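PDB 6AU1: putative hemin storage protein from Bordetella bronchiseptica, which cleaves deacetylated poly-beta-1,6-N-acetylglucosamine through its glycoside hydrolase domain, the part of the longer protein present here, and can disrupt bacterial biofilms. Local coordinates for residues P95-S100 against P127-P132; V112-R117 against D167-S172; F133-H138 against S172-A177; W201-I206 against V244-Y249. All coordinates share one frame; numbering follows the deposited sequence.

Contact 1: P95-S100 against P127-P132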
# COMPACT_ATOMS: atom_id res chain seq x y z
N PRO A 95 6.05 -2.58 2.58
CA PRO A 95 6.41 -1.16 2.53
C PRO A 95 7.38 -0.89 1.39
O PRO A 95 8.11 -1.77 0.95
CB PRO A 95 7.11 -0.92 3.87
CG PRO A 95 6.63 -2.04 4.77
CD PRO A 95 6.49 -3.22 3.83
N VAL A 96 7.38 0.35 0.92
CA VAL A 96 8.35 0.79 -0.06
C VAL A 96 9.60 1.31 0.65
O VAL A 96 10.73 1.11 0.19
CB VAL A 96 7.76 1.88 -0.96
CG1 VAL A 96 8.78 2.32 -2.02
CG2 VAL A 96 6.46 1.38 -1.63
N LEU A 97 9.39 2.02 1.77
CA LEU A 97 10.46 2.75 2.45
C LEU A 97 10.62 2.43 3.94
O LEU A 97 11.74 2.49 4.47
CB LEU A 97 10.23 4.26 2.34
CG LEU A 97 10.08 4.86 0.95
CD1 LEU A 97 9.86 6.36 1.12
CD2 LEU A 97 11.32 4.57 0.10
N THR A 98 9.52 2.12 4.62
CA THR A 98 9.58 1.99 6.09
C THR A 98 10.08 0.62 6.54
O THR A 98 9.30 -0.33 6.68
CB THR A 98 8.21 2.24 6.77
OG1 THR A 98 7.24 1.29 6.30
CG2 THR A 98 7.72 3.66 6.52
N PHE A 99 11.39 0.53 6.74
CA PHE A 99 12.03 -0.63 7.34
C PHE A 99 12.96 -0.14 8.42
O PHE A 99 13.94 0.55 8.13
CB PHE A 99 12.80 -1.43 6.29
CG PHE A 99 11.94 -1.94 5.18
CD1 PHE A 99 11.24 -3.14 5.32
CD2 PHE A 99 11.79 -1.20 4.01
CE1 PHE A 99 10.42 -3.60 4.29
CE2 PHE A 99 10.97 -1.65 2.98
CZ PHE A 99 10.29 -2.86 3.12
N SER A 100 12.64 -0.46 9.67
CA SER A 100 13.44 -0.01 10.80
C SER A 100 14.53 -1.03 11.10
O SER A 100 14.42 -1.83 12.03
CB SER A 100 12.54 0.24 12.02
OG SER A 100 11.66 1.33 11.77
N PRO A 127 8.28 8.78 10.34
CA PRO A 127 9.68 9.20 10.49
C PRO A 127 10.67 8.10 10.14
O PRO A 127 11.85 8.40 9.93
CB PRO A 127 9.79 9.56 11.98
CG PRO A 127 8.40 9.76 12.45
CD PRO A 127 7.53 8.88 11.60
N THR A 128 10.21 6.84 10.08
CA THR A 128 11.09 5.72 9.80
C THR A 128 11.28 5.41 8.31
O THR A 128 12.01 4.48 7.96
CB THR A 128 10.58 4.42 10.47
OG1 THR A 128 9.39 3.98 9.80
CG2 THR A 128 10.29 4.65 11.96
N ARG A 129 10.61 6.16 7.42
CA ARG A 129 10.84 5.98 5.99
C ARG A 129 12.33 6.10 5.67
O ARG A 129 12.94 7.15 5.93
CB ARG A 129 10.08 7.02 5.14
CG ARG A 129 8.57 6.78 4.98
CD ARG A 129 7.90 8.08 4.49
NE ARG A 129 8.12 9.13 5.50
CZ ARG A 129 8.14 10.44 5.25
NH1 ARG A 129 7.94 10.90 4.02
NH2 ARG A 129 8.36 11.29 6.25
N LEU A 130 12.92 5.04 5.12
CA LEU A 130 14.29 5.14 4.63
C LEU A 130 14.31 6.08 3.43
O LEU A 130 13.32 6.17 2.68
CB LEU A 130 14.84 3.76 4.25
CG LEU A 130 15.08 2.82 5.44
CD1 LEU A 130 15.46 1.43 4.94
CD2 LEU A 130 16.19 3.40 6.31
N SER A 131 15.41 6.79 3.24
CA SER A 131 15.57 7.65 2.06
C SER A 131 15.93 6.86 0.81
O SER A 131 17.01 6.28 0.74
CB SER A 131 16.64 8.70 2.30
OG SER A 131 16.81 9.49 1.13
N PRO A 132 15.05 6.85 -0.20
CA PRO A 132 15.39 6.12 -1.42
C PRO A 132 16.46 6.84 -2.24
O PRO A 132 16.90 6.31 -3.26
CB PRO A 132 14.06 6.05 -2.17
CG PRO A 132 13.35 7.31 -1.75
CD PRO A 132 13.74 7.53 -0.30
O HOH W 1 14.18 3.29 9.13
O HOH W 2 9.83 1.32 9.66

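Contact 2: V112-R117 against D167-S172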
# COMPACT_ATOMS: atom_id res chain seq x y z
N VAL A 112 14.32 9.61 5.45
CA VAL A 112 13.81 10.84 4.83
C VAL A 112 13.88 11.99 5.82
O VAL A 112 13.41 11.88 6.96
CB VAL A 112 12.35 10.65 4.35
CG1 VAL A 112 11.72 12.01 3.94
CG2 VAL A 112 12.30 9.62 3.21
N GLN A 113 14.48 13.10 5.38
CA GLN A 113 14.59 14.27 6.23
C GLN A 113 13.63 15.34 5.74
O GLN A 113 13.24 15.34 4.57
CB GLN A 113 16.03 14.79 6.25
CG GLN A 113 17.04 13.80 6.83
CD GLN A 113 18.46 14.35 6.83
OE1 GLN A 113 18.66 15.57 6.83
NE2 GLN A 113 19.44 13.47 6.81
N SER A 114 13.23 16.22 6.66
CA SER A 114 12.34 17.34 6.36
C SER A 114 13.02 18.65 6.75
O SER A 114 13.74 18.71 7.74
CB SER A 114 11.02 17.19 7.11
OG SER A 114 10.30 18.42 7.16
N THR A 115 12.77 19.72 6.01
CA THR A 115 13.35 21.01 6.37
C THR A 115 12.73 21.62 7.63
O THR A 115 13.31 22.53 8.24
CB THR A 115 13.18 22.04 5.22
OG1 THR A 115 11.79 22.20 4.93
CG2 THR A 115 13.90 21.57 3.97
N THR A 116 11.55 21.14 8.01
CA THR A 116 10.80 21.78 9.09
C THR A 116 10.47 20.85 10.26
O THR A 116 10.30 21.32 11.40
CB THR A 116 9.48 22.37 8.57
OG1 THR A 116 8.69 21.31 8.01
CG2 THR A 116 9.75 23.44 7.51
N ARG A 117 10.37 19.56 10.00
CA ARG A 117 9.97 18.60 11.03
C ARG A 117 11.03 18.49 12.14
O ARG A 117 12.22 18.60 11.89
CB ARG A 117 9.69 17.23 10.38
CG ARG A 117 9.37 16.09 11.34
CD ARG A 117 8.64 14.95 10.63
NE ARG A 117 9.25 14.61 9.34
CZ ARG A 117 10.25 13.74 9.18
NH1 ARG A 117 10.74 13.49 7.98
NH2 ARG A 117 10.77 13.12 10.24
N ASP A 167 5.99 18.36 1.05
CA ASP A 167 6.64 19.44 0.31
C ASP A 167 7.82 20.05 1.08
O ASP A 167 8.35 21.08 0.69
CB ASP A 167 5.62 20.52 -0.08
CG ASP A 167 4.83 21.05 1.10
OD1 ASP A 167 5.01 20.56 2.23
OD2 ASP A 167 4.00 21.97 0.88
N THR A 168 8.24 19.38 2.16
CA THR A 168 9.46 19.74 2.89
C THR A 168 10.49 18.62 2.83
O THR A 168 11.55 18.70 3.49
CB THR A 168 9.17 20.07 4.38
OG1 THR A 168 8.78 18.87 5.06
CG2 THR A 168 8.06 21.12 4.49
N GLU A 169 10.18 17.58 2.06
CA GLU A 169 10.99 16.36 2.00
C GLU A 169 11.33 16.02 0.55
O GLU A 169 10.66 16.51 -0.36
CB GLU A 169 10.21 15.18 2.61
CG GLU A 169 9.85 15.35 4.08
CD GLU A 169 8.86 14.30 4.56
OE1 GLU A 169 8.87 13.99 5.77
OE2 GLU A 169 8.07 13.79 3.74
N ASP A 170 12.34 15.19 0.28
CA ASP A 170 13.37 14.70 1.19
C ASP A 170 14.49 15.76 1.22
O ASP A 170 14.97 16.16 0.16
CB ASP A 170 13.85 13.34 0.67
CG ASP A 170 14.86 12.66 1.56
OD1 ASP A 170 15.44 13.31 2.46
OD2 ASP A 170 15.08 11.46 1.34
N SER A 171 14.87 16.21 2.41
CA SER A 171 15.87 17.28 2.54
C SER A 171 17.28 16.77 2.87
O SER A 171 18.20 17.55 3.13
CB SER A 171 15.43 18.29 3.61
OG SER A 171 15.35 17.66 4.88
N SER A 172 17.45 15.45 2.84
CA SER A 172 18.74 14.85 3.17
C SER A 172 19.77 15.20 2.08
O SER A 172 19.39 15.52 0.96
CB SER A 172 18.59 13.33 3.32
OG SER A 172 18.31 12.71 2.08
O HOH W 3 17.46 18.22 6.52
O HOH W 4 7.40 16.27 7.50

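Contact 3: F133-H138 against S172-A177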
# COMPACT_ATOMS: atom_id res chain seq x y z
N PHE A 133 16.87 8.03 -1.80
CA PHE A 133 17.97 8.75 -2.43
C PHE A 133 19.35 8.32 -1.90
O PHE A 133 20.37 8.63 -2.51
CB PHE A 133 17.79 10.26 -2.23
CG PHE A 133 16.52 10.79 -2.82
CD1 PHE A 133 16.45 11.14 -4.17
CD2 PHE A 133 15.38 10.93 -2.04
CE1 PHE A 133 15.27 11.63 -4.72
CE2 PHE A 133 14.20 11.41 -2.59
CZ PHE A 133 14.15 11.76 -3.93
N HIS A 134 19.37 7.61 -0.77
CA HIS A 134 20.63 7.15 -0.19
C HIS A 134 20.98 5.77 -0.74
O HIS A 134 20.17 4.85 -0.67
CB HIS A 134 20.54 7.09 1.34
CG HIS A 134 21.87 7.00 2.02
ND1 HIS A 134 22.65 5.86 1.99
CD2 HIS A 134 22.57 7.92 2.73
CE1 HIS A 134 23.77 6.08 2.66
NE2 HIS A 134 23.74 7.32 3.12
N PRO A 135 22.18 5.62 -1.32
CA PRO A 135 22.57 4.36 -1.95
C PRO A 135 22.53 3.15 -1.02
O PRO A 135 22.21 2.05 -1.50
CB PRO A 135 24.00 4.62 -2.43
CG PRO A 135 24.45 5.85 -1.70
CD PRO A 135 23.22 6.66 -1.47
N ASP A 136 22.83 3.32 0.27
CA ASP A 136 22.79 2.17 1.18
C ASP A 136 21.36 1.78 1.53
O ASP A 136 21.04 0.59 1.63
CB ASP A 136 23.59 2.46 2.45
CG ASP A 136 25.07 2.63 2.19
OD1 ASP A 136 25.61 1.93 1.31
OD2 ASP A 136 25.69 3.48 2.86
N ALA A 137 20.48 2.76 1.71
CA ALA A 137 19.07 2.47 1.93
C ALA A 137 18.44 1.83 0.69
O ALA A 137 17.67 0.89 0.79
CB ALA A 137 18.30 3.74 2.31
N HIS A 138 18.79 2.37 -0.48
CA HIS A 138 18.31 1.85 -1.76
C HIS A 138 18.65 0.36 -1.88
O HIS A 138 17.79 -0.48 -2.24
CB HIS A 138 18.93 2.66 -2.89
CG HIS A 138 18.31 2.45 -4.23
ND1 HIS A 138 18.58 1.35 -5.02
CD2 HIS A 138 17.49 3.24 -4.96
CE1 HIS A 138 17.92 1.45 -6.16
NE2 HIS A 138 17.26 2.60 -6.15
N SER A 172 17.45 15.45 2.84
CA SER A 172 18.74 14.85 3.17
C SER A 172 19.77 15.20 2.08
O SER A 172 19.39 15.52 0.96
CB SER A 172 18.59 13.33 3.32
OG SER A 172 18.31 12.71 2.08
N PRO A 173 21.07 15.16 2.42
CA PRO A 173 22.10 15.59 1.47
C PRO A 173 22.06 14.80 0.15
O PRO A 173 22.26 15.38 -0.92
CB PRO A 173 23.41 15.31 2.23
CG PRO A 173 23.03 15.45 3.67
CD PRO A 173 21.63 14.90 3.77
N GLU A 174 21.81 13.50 0.24
CA GLU A 174 21.75 12.66 -0.95
C GLU A 174 20.56 13.04 -1.83
O GLU A 174 20.64 12.98 -3.06
CB GLU A 174 21.68 11.18 -0.57
CG GLU A 174 22.97 10.63 0.02
CD GLU A 174 23.22 11.06 1.45
OE1 GLU A 174 22.27 11.54 2.12
OE2 GLU A 174 24.37 10.92 1.92
N ALA A 175 19.45 13.42 -1.21
CA ALA A 175 18.30 13.88 -1.98
C ALA A 175 18.59 15.21 -2.67
O ALA A 175 18.27 15.40 -3.84
CB ALA A 175 17.06 14.00 -1.09
N LEU A 176 19.20 16.14 -1.93
CA LEU A 176 19.52 17.44 -2.51
C LEU A 176 20.42 17.26 -3.72
O LEU A 176 20.23 17.91 -4.75
CB LEU A 176 20.19 18.36 -1.48
CG LEU A 176 19.37 18.73 -0.23
CD1 LEU A 176 20.19 19.61 0.72
CD2 LEU A 176 18.07 19.43 -0.60
N ALA A 177 21.39 16.34 -3.62
CA ALA A 177 22.30 16.10 -4.73
C ALA A 177 21.54 15.56 -5.94
O ALA A 177 21.88 15.87 -7.08
CB ALA A 177 23.41 15.14 -4.32

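Contact 4: W201-I206 against V244-Y249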
# COMPACT_ATOMS: atom_id res chain seq x y z
N TRP A 201 9.67 20.04 -9.12
CA TRP A 201 10.18 19.26 -8.00
C TRP A 201 9.15 18.23 -7.54
O TRP A 201 9.48 17.05 -7.32
CB TRP A 201 10.58 20.19 -6.86
CG TRP A 201 11.25 19.50 -5.69
CD1 TRP A 201 12.31 18.65 -5.74
CD2 TRP A 201 10.93 19.67 -4.30
NE1 TRP A 201 12.66 18.24 -4.47
CE2 TRP A 201 11.82 18.86 -3.57
CE3 TRP A 201 9.97 20.42 -3.61
CZ2 TRP A 201 11.79 18.78 -2.17
CZ3 TRP A 201 9.93 20.33 -2.22
CH2 TRP A 201 10.83 19.53 -1.52
N SER A 202 7.90 18.67 -7.39
CA SER A 202 6.81 17.77 -7.03
C SER A 202 6.70 16.61 -8.01
O SER A 202 6.67 15.44 -7.61
CB SER A 202 5.48 18.52 -6.95
OG SER A 202 4.40 17.61 -6.74
N LYS A 203 6.65 16.92 -9.31
CA LYS A 203 6.52 15.88 -10.34
C LYS A 203 7.75 14.97 -10.35
O LYS A 203 7.62 13.76 -10.56
CB LYS A 203 6.31 16.51 -11.71
CG LYS A 203 4.91 17.06 -11.91
CD LYS A 203 3.88 15.93 -11.81
CE LYS A 203 2.48 16.42 -12.13
NZ LYS A 203 1.49 15.29 -12.14
N GLY A 204 8.92 15.55 -10.13
CA GLY A 204 10.15 14.79 -10.08
C GLY A 204 10.16 13.76 -8.96
O GLY A 204 10.58 12.61 -9.16
N LYS A 205 9.69 14.16 -7.78
CA LYS A 205 9.66 13.22 -6.65
C LYS A 205 8.66 12.11 -6.91
O LYS A 205 8.91 10.95 -6.56
CB LYS A 205 9.33 13.95 -5.35
CG LYS A 205 10.50 14.79 -4.84
CD LYS A 205 10.16 15.44 -3.50
CE LYS A 205 9.19 16.60 -3.70
NZ LYS A 205 8.69 17.05 -2.37
N ILE A 206 7.52 12.46 -7.50
CA ILE A 206 6.51 11.45 -7.84
C ILE A 206 7.11 10.40 -8.76
O ILE A 206 6.96 9.20 -8.51
CB ILE A 206 5.27 12.10 -8.49
CG1 ILE A 206 4.48 12.88 -7.43
CG2 ILE A 206 4.39 11.04 -9.21
CD1 ILE A 206 3.50 13.94 -8.01
N VAL A 244 -3.74 19.52 -6.60
CA VAL A 244 -2.68 20.39 -6.11
C VAL A 244 -1.91 19.69 -4.98
O VAL A 244 -0.71 19.90 -4.81
CB VAL A 244 -3.20 21.75 -5.61
CG1 VAL A 244 -4.11 21.57 -4.42
CG2 VAL A 244 -2.04 22.66 -5.25
N SER A 245 -2.61 18.84 -4.23
CA SER A 245 -2.04 18.15 -3.07
C SER A 245 -1.00 17.10 -3.44
O SER A 245 -0.34 16.56 -2.55
CB SER A 245 -3.15 17.50 -2.23
OG SER A 245 -3.74 16.39 -2.90
N GLU A 246 -0.84 16.82 -4.73
CA GLU A 246 0.30 16.02 -5.19
C GLU A 246 1.60 16.53 -4.60
O GLU A 246 2.49 15.75 -4.27
CB GLU A 246 0.41 16.03 -6.72
CG GLU A 246 -0.69 15.25 -7.42
CD GLU A 246 -0.55 15.29 -8.92
OE1 GLU A 246 0.52 15.74 -9.41
OE2 GLU A 246 -1.49 14.86 -9.62
N ALA A 247 1.71 17.85 -4.47
CA ALA A 247 2.92 18.47 -3.96
C ALA A 247 3.28 18.06 -2.53
O ALA A 247 4.45 18.12 -2.16
CB ALA A 247 2.81 19.99 -4.04
N TRP A 248 2.31 17.65 -1.71
CA TRP A 248 2.69 17.23 -0.36
C TRP A 248 2.32 15.78 -0.06
O TRP A 248 2.36 15.35 1.10
CB TRP A 248 2.12 18.18 0.71
CG TRP A 248 0.64 18.41 0.71
CD1 TRP A 248 -0.31 17.67 1.36
CD2 TRP A 248 -0.06 19.47 0.03
NE1 TRP A 248 -1.56 18.21 1.13
CE2 TRP A 248 -1.43 19.31 0.32
CE3 TRP A 248 0.34 20.53 -0.78
CZ2 TRP A 248 -2.40 20.17 -0.18
CZ3 TRP A 248 -0.63 21.38 -1.29
CH2 TRP A 248 -1.99 21.19 -0.99
N TYR A 249 2.01 15.02 -1.11
CA TYR A 249 1.85 13.57 -1.00
C TYR A 249 2.93 12.79 -1.74
O TYR A 249 3.28 11.69 -1.33
CB TYR A 249 0.48 13.14 -1.53
CG TYR A 249 -0.65 13.22 -0.53
CD1 TYR A 249 -1.30 14.42 -0.28
CD2 TYR A 249 -1.08 12.08 0.16
CE1 TYR A 249 -2.34 14.50 0.63
CE2 TYR A 249 -2.13 12.15 1.07
CZ TYR A 249 -2.76 13.36 1.29
OH TYR A 249 -3.80 13.44 2.20
O HOH W 5 5.35 15.34 -5.04
O HOH W 6 2.68 17.48 -8.85
O HOH W 7 6.82 18.96 -3.35

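Contact 1: P95-S100 against P127-P132
Leu97 O takes the N-H of Leu130 in a nearly straight bond, with Leu130 N 2.9 Å from Leu97 O and 165° at the hydrogen. The donor comes from above the carbonyl plane, 57° out of it. A second, weak bond from Phe99 N within 95-100 reaches the same oxygen. The side chain of Leu130 packs beside two carbonyl oxygens, with CB 3.4 Å from Leu97 O and CD1 3.6 Å from Phe99 O. Leu97 turns its CB toward 127-132. Its CG is anti to the carbonyl carbon (chi1 -56°), which brings CD2 over the Pro132 ring, 3.8 Å from Pro132 CD. Both segments belong to the long loop that follows strand 89-94 of the TIM barrel, at the C-terminal end of that strand. Asp162 holds this corner from outside by accepting from the backbone N atoms of Val96, Leu97 and Thr98. Further along, Thr98 CG2 rests on the aliphatic part of Arg129, 3.6 Å from Arg129 CG. The guanidinium leads away to Ser126, Val164 and Glu169. Ser100 OG faces Thr128 from the side of CB and CG2, but its own direct polar partner is Asp57, while Thr128 OG1 bonds to Ser126. Two waters finish the join. One donates to both Phe99 O and Thr128 O, lying 2.7 Å from Thr128 O. The other donates to Ser100 OG and is also bonded to Thr128 OG1.

Contact 2: V112-R117 against D167-S172
Thr168 meets Ser114 through its hydroxyl: Ser114 OG donates to Thr168 OG1 at 2.6 Å. Ser114 OG stands anti to its own backbone N (chi1 163°), which places it by that hydroxyl. The backbone beside it is used as well, for Thr115 N donates to Thr168 O at 3.0 Å. Glu169 comes next. Its OE1 lies 2.9 Å from Arg117 NH1 in a salt bridge, met on the anti side with the carboxylate and guanidinium planes 83° apart. Arg129 holds the same oxygen from outside. A cis peptide leads into Asp170, whose OD1 is gripped by three donors. Gln113 N reaches Asp170 OD1 at 3.1 Å from above the carboxylate plane; Ser172 N and Ser172 OG add the other two bonds. Asp170 OD2 turns to Ser131. Ser171 N donates to Gln113 O, 2.8 Å away, and Ser171 OG shares a water with Gln113 OE1. At Ser172, CB packs on the amide end of Gln113, 3.6 Å from Gln113 NE2. The cross-bonds join the loops after strands 89-94 and 156-159 of the TIM barrel. Each loop is shaped by its own turn: an ST turn and ST motif at Ser114, and at Asp170 an Asx turn leading to Ser172, the N-cap of helix 173-181.

Contact 3: F133-H138 against S172-A177
Phe133 sets its ring against Ala175 because CG stands anti to the carbonyl carbon (chi1 -60°). His134 swings the other way, with CG anti to the backbone N (chi1 -163°), and Glu174 is bent at chi2. These two side chains therefore run side by side and point the same way. Ala175 CB sits over one face of the Phe133 ring, offset toward the rim. It is 4.0 Å from the ring centroid, a CH-pi contact, and 3.6 Å from Phe133 CD2. Tyr208 stacks on Phe133, and Tyr179 meets it edge-to-face. The Glu174 carboxylate approaches the imidazole obliquely, with Glu174 CD 3.5 Å from His134 CD2 and the planes 48° apart. Glu174 CB meanwhile lies 3.5 Å from Phe133 O. The residues leading into helix 135-151, with its N-cap, thus pack on the first turn of helix 173-181, on the outside of the TIM barrel. The N-cap is His134, whose ND1 accepts from Asp136 N in the ring plane at 3.1 Å. This bond fixes the rotation of the imidazole. Packing holds the contact, without a direct polar bond between the segments. The carboxylate lies by the CD2 side of the imidazole, where any attraction is probably weak.

Contact 4: W201-I206 against V244-Y249
Glu246 buries the most surface in this contact, followed by Ser202 and Ala247. Its side chain runs out extended toward helix 195-223 and ends in a salt bridge, with Lys203 NZ 2.9 Å from Glu246 OE1. The ammonium uses the syn lone pair of that oxygen, on the side of OE2. Lys203 gets there by a bend at chi2 (-62°), which brings its end over to Glu246. Ile206 crosses the carboxylate arm at about a right angle and sets CD1 3.9 Å from Glu246 CB. A weak bond from Ser252 reaches Glu246 OE2 from outside. Ser202 holds its hydroxyl against the other backbone. Its OG is anti to the backbone N (chi1 174°), and Ser202 OG lies 3.3 Å from Ala247 CA. Two waters serve this hydroxyl. One accepts from Ser202 OG and donates to Ser202 O and Glu246 O. The other donates to Ser202 OG, 2.7 Å away, and to Glu246 OE1. Ala247 meets Ser202 through its backbone, and Ala247 O is tied to Lys205 NZ by a third water, 2.8 Å from each. Lys205 NZ also donates to Glu169 O, and Lys205 CE lies over the Trp201 ring. The long helix 195-223 thus meets the short helical turn 246-249, which follows strand 230-235 of the TIM barrel. Direct bonding here is limited to one ion pair. Water mediates the remaining polar links, and the Lys203 ammonium beside OE1 would be expected to keep Glu246 ionised.

In the fold
Strand 89-94 leads into the loop that contact 1 folds back on itself, joining 95-100 to 127-132 before helix 135-151 begins. Contact 2 starts inside this loop, at 112-117, and reaches the loop after strand 156-159, so it crosses contact 1. Contact 3 opens right after contact 1 and crosses contact 2, with which it shares Ser172; it packs the lead-in to helix 135-151 on the start of helix 173-181. Contact 4 follows in series and brings helix 195-223 against helix 246-249. Contacts 1, 2 and 3 touch one another, and contact 4 touches contact 2. Together they tie the loops and helices that follow strands 89-94, 156-159 and 230-235 of the TIM barrel.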